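Esterase D (Cellvibrio japonicus, PDB 2W87) probably acts as a feruloyl esterase in plant cell wall degradation, and through this family 35 carbohydrate-binding module binds glucuronic acid and calcium. Local coordinates at residues Y59-T64 against G119-D124. Numbering follows the deposited sequence.
With CA (calcium ion), chain D; GCU (alpha-D-glucopyranuronic acid), chain E.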
ATOM      1  N   TYR A  59      -2.637  -7.303  -3.485  1.00 10.12           N
ATOM      2  CA  TYR A  59      -3.564  -6.525  -4.310  1.00  9.64           C
ATOM      3  C   TYR A  59      -4.307  -7.404  -5.311  1.00  9.93           C
ATOM      4  O   TYR A  59      -3.871  -8.516  -5.626  1.00  9.32           O
ATOM      5  CB  TYR A  59      -2.830  -5.417  -5.056  1.00 10.27           C
ATOM      6  CG  TYR A  59      -1.965  -5.925  -6.170  1.00  9.98           C
ATOM      7  CD1 TYR A  59      -2.425  -5.945  -7.495  1.00 10.48           C
ATOM      8  CD2 TYR A  59      -0.712  -6.445  -5.912  1.00 11.18           C
ATOM      9  CE1 TYR A  59      -1.624  -6.465  -8.525  1.00 10.72           C
ATOM     10  CE2 TYR A  59       0.092  -6.957  -6.946  1.00 12.36           C
ATOM     11  CZ  TYR A  59      -0.377  -6.948  -8.243  1.00 11.98           C
ATOM     12  OH  TYR A  59       0.414  -7.477  -9.267  1.00 14.48           O
ATOM     13  N   ALA A  60      -5.414  -6.873  -5.826  1.00  9.96           N
ATOM     14  CA  ALA A  60      -6.170  -7.507  -6.902  1.00 10.14           C
ATOM     15  C   ALA A  60      -6.383  -6.473  -7.983  1.00 10.45           C
ATOM     16  O   ALA A  60      -6.730  -5.353  -7.681  1.00  9.57           O
ATOM     17  CB  ALA A  60      -7.512  -8.002  -6.395  1.00 11.39           C
ATOM     18  N   ASN A  61      -6.198  -6.855  -9.235  1.00 10.54           N
ATOM     19  CA  ASN A  61      -6.373  -5.954 -10.358  1.00 10.99           C
ATOM     20  C   ASN A  61      -7.126  -6.716 -11.434  1.00 11.91           C
ATOM     21  O   ASN A  61      -6.521  -7.440 -12.202  1.00 12.59           O
ATOM     22  CB  ASN A  61      -5.021  -5.469 -10.874  1.00 11.19           C
ATOM     23  CG  ASN A  61      -5.135  -4.521 -12.041  1.00  9.84           C
ATOM     24  OD1 ASN A  61      -6.228  -4.261 -12.548  1.00 12.82           O
ATOM     25  ND2 ASN A  61      -3.992  -3.999 -12.485  1.00  9.55           N
ATOM     26  N   GLY A  62      -8.446  -6.547 -11.458  1.00 13.39           N
ATOM     27  CA  GLY A  62      -9.322  -7.207 -12.430  1.00 14.41           C
ATOM     28  C   GLY A  62      -9.533  -6.353 -13.670  1.00 15.06           C
ATOM     29  O   GLY A  62     -10.388  -6.655 -14.505  1.00 16.26           O
ATOM     30  N   GLY A  63      -8.767  -5.273 -13.784  1.00 16.17           N
ATOM     31  CA  GLY A  63      -8.826  -4.418 -14.960  1.00 16.84           C
ATOM     32  C   GLY A  63      -7.987  -5.026 -16.054  1.00 18.38           C
ATOM     33  O   GLY A  63      -7.442  -6.111 -15.874  1.00 18.98           O
ATOM     34  N   THR A  64      -7.876  -4.321 -17.175  1.00 19.71           N
ATOM     35  CA  THR A  64      -7.188  -4.827 -18.352  1.00 20.59           C
ATOM     36  C   THR A  64      -5.754  -4.348 -18.512  1.00 20.58           C
ATOM     37  O   THR A  64      -5.071  -4.800 -19.443  1.00 22.98           O
ATOM     38  CB  THR A  64      -7.925  -4.422 -19.666  1.00 21.23           C
ATOM     39  N   GLY A 119      -6.774   4.665 -11.337  1.00 12.88           N
ATOM     40  CA  GLY A 119      -6.551   4.553  -9.908  1.00 12.25           C
ATOM     41  C   GLY A 119      -5.661   3.351  -9.641  1.00 11.44           C
ATOM     42  O   GLY A 119      -4.988   2.833 -10.543  1.00 11.06           O
ATOM     43  N   LEU A 120      -5.637   2.905  -8.391  1.00 11.07           N
ATOM     44  CA  LEU A 120      -4.873   1.727  -8.022  1.00 11.00           C
ATOM     45  C   LEU A 120      -5.658   0.439  -8.208  1.00 10.99           C
ATOM     46  O   LEU A 120      -6.863   0.456  -8.400  1.00 11.70           O
ATOM     47  CB  LEU A 120      -4.440   1.831  -6.551  1.00 10.91           C
ATOM     48  CG  LEU A 120      -3.372   2.869  -6.226  1.00  9.43           C
ATOM     49  CD1 LEU A 120      -3.169   2.918  -4.674  1.00 10.11           C
ATOM     50  CD2 LEU A 120      -2.063   2.547  -6.926  1.00 10.13           C
ATOM     51  N   PRO A 121      -4.961  -0.704  -8.124  1.00 10.90           N
ATOM     52  CA  PRO A 121      -5.722  -1.917  -7.907  1.00 11.49           C
ATOM     53  C   PRO A 121      -6.373  -1.845  -6.523  1.00 10.64           C
ATOM     54  O   PRO A 121      -6.131  -0.882  -5.772  1.00 10.56           O
ATOM     55  CB  PRO A 121      -4.654  -3.007  -7.911  1.00 11.28           C
ATOM     56  CG  PRO A 121      -3.419  -2.398  -8.348  1.00 12.42           C
ATOM     57  CD  PRO A 121      -3.514  -0.936  -8.082  1.00 11.86           C
ATOM     58  N   ASN A 122      -7.196  -2.831  -6.189  1.00 10.30           N
ATOM     59  CA  ASN A 122      -7.685  -2.951  -4.821  1.00  9.80           C
ATOM     60  C   ASN A 122      -6.541  -3.452  -3.949  1.00  9.88           C
ATOM     61  O   ASN A 122      -5.852  -4.403  -4.326  1.00  9.94           O
ATOM     62  CB  ASN A 122      -8.869  -3.915  -4.781  1.00 10.16           C
ATOM     63  CG  ASN A 122     -10.131  -3.336  -5.419  1.00 10.31           C
ATOM     64  OD1 ASN A 122     -10.292  -2.110  -5.533  1.00 10.09           O
ATOM     65  ND2 ASN A 122     -11.052  -4.213  -5.791  1.00 10.46           N
ATOM     66  N   ILE A 123      -6.326  -2.822  -2.795  1.00  9.94           N
ATOM     67  CA  ILE A 123      -5.159  -3.115  -1.948  1.00  9.65           C
ATOM     68  C   ILE A 123      -5.603  -3.792  -0.667  1.00  9.85           C
ATOM     69  O   ILE A 123      -6.301  -3.208   0.157  1.00  8.84           O
ATOM     70  CB  ILE A 123      -4.370  -1.830  -1.583  1.00 10.19           C
ATOM     71  CG1 ILE A 123      -4.016  -1.032  -2.854  1.00 10.36           C
ATOM     72  CG2 ILE A 123      -3.190  -2.156  -0.663  1.00 10.22           C
ATOM     73  CD1 ILE A 123      -3.128  -1.744  -3.846  1.00  9.49           C
ATOM     74  N   ASP A 124      -5.171  -5.026  -0.482  1.00  9.75           N
ATOM     75  CA  ASP A 124      -5.606  -5.796   0.689  1.00  9.57           C
ATOM     76  C   ASP A 124      -4.857  -5.438   1.947  1.00 10.05           C
ATOM     77  O   ASP A 124      -5.452  -5.287   3.018  1.00  9.23           O
ATOM     78  CB  ASP A 124      -5.419  -7.285   0.422  1.00 10.00           C
ATOM     79  CG  ASP A 124      -5.823  -8.151   1.585  1.00  9.84           C
ATOM     80  OD1 ASP A 124      -6.750  -7.782   2.332  1.00 10.42           O
ATOM     81  OD2 ASP A 124      -5.247  -9.249   1.722  1.00 12.54           O
TER
HETATM   82 CA    CA D1149      -7.251  -6.299   4.158  1.00 10.97          CA
HETATM   83  C1  GCU E1150     -15.053  -2.471 -10.101  1.00 15.59           C
HETATM   84  C2  GCU E1150     -14.629  -3.359  -8.931  1.00 14.65           C
HETATM   85  C3  GCU E1150     -13.946  -2.498  -7.872  1.00 13.66           C
HETATM   86  C4  GCU E1150     -12.716  -1.872  -8.495  1.00 13.16           C
HETATM   87  C5  GCU E1150     -13.156  -1.060  -9.723  1.00 14.00           C
HETATM   88  C6  GCU E1150     -11.979  -0.435 -10.458  1.00 13.94           C
HETATM   89  O1  GCU E1150     -15.941  -1.491  -9.565  1.00 18.63           O
HETATM   90  O2  GCU E1150     -15.775  -3.971  -8.362  1.00 16.32           O
HETATM   91  O3  GCU E1150     -13.574  -3.277  -6.733  1.00 12.84           O
HETATM   92  O4  GCU E1150     -12.037  -0.981  -7.574  1.00 14.93           O
HETATM   93  O5  GCU E1150     -13.831  -1.906 -10.653  1.00 14.90           O
HETATM   94  O6A GCU E1150     -11.164   0.184  -9.759  1.00 13.26           O
HETATM   95  O6B GCU E1150     -11.893  -0.559 -11.704  1.00 14.19           O
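Two antiparallel strands of the carbohydrate-binding module meet through A60 and N122, at the end of the pair next to the glucuronic acid pocket. A60 and N122 form a hydrogen-bonded pair. A60 N donates to N122 O at 2.9 Å (160° at the hydrogen), and N122 N returns a more bent bond to A60 O (3.0 Å, 137°). Y59 and I123 are the next, non-hydrogen-bonded pair. Y59 CG lies between the backbone N and the carbonyl carbon (chi1 72°), which brings ring atom CD1 to 3.7 Å from P121 CB. I123 CD1 reaches Y59 CB on the same face. The strands 51-60 and 122-129 are the two inner ones of a four-stranded sheet in this beta-sandwich fold. The A60 and N122 side chains lie on the other face, where the N122 amide sits beside O3 and O4 of the sugar. H22 and R67 hydrogen-bond the sugar. Beyond the pair, N61 OD1 accepts from G63 N (3.0 Å) in an Asx turn. One residue past I123, D124 binds a calcium ion through both O and OD1, each at 2.4 Å, while its OD2 forms a salt bridge with R58. Q5, E6, T26 and G29 supply further calcium ligands.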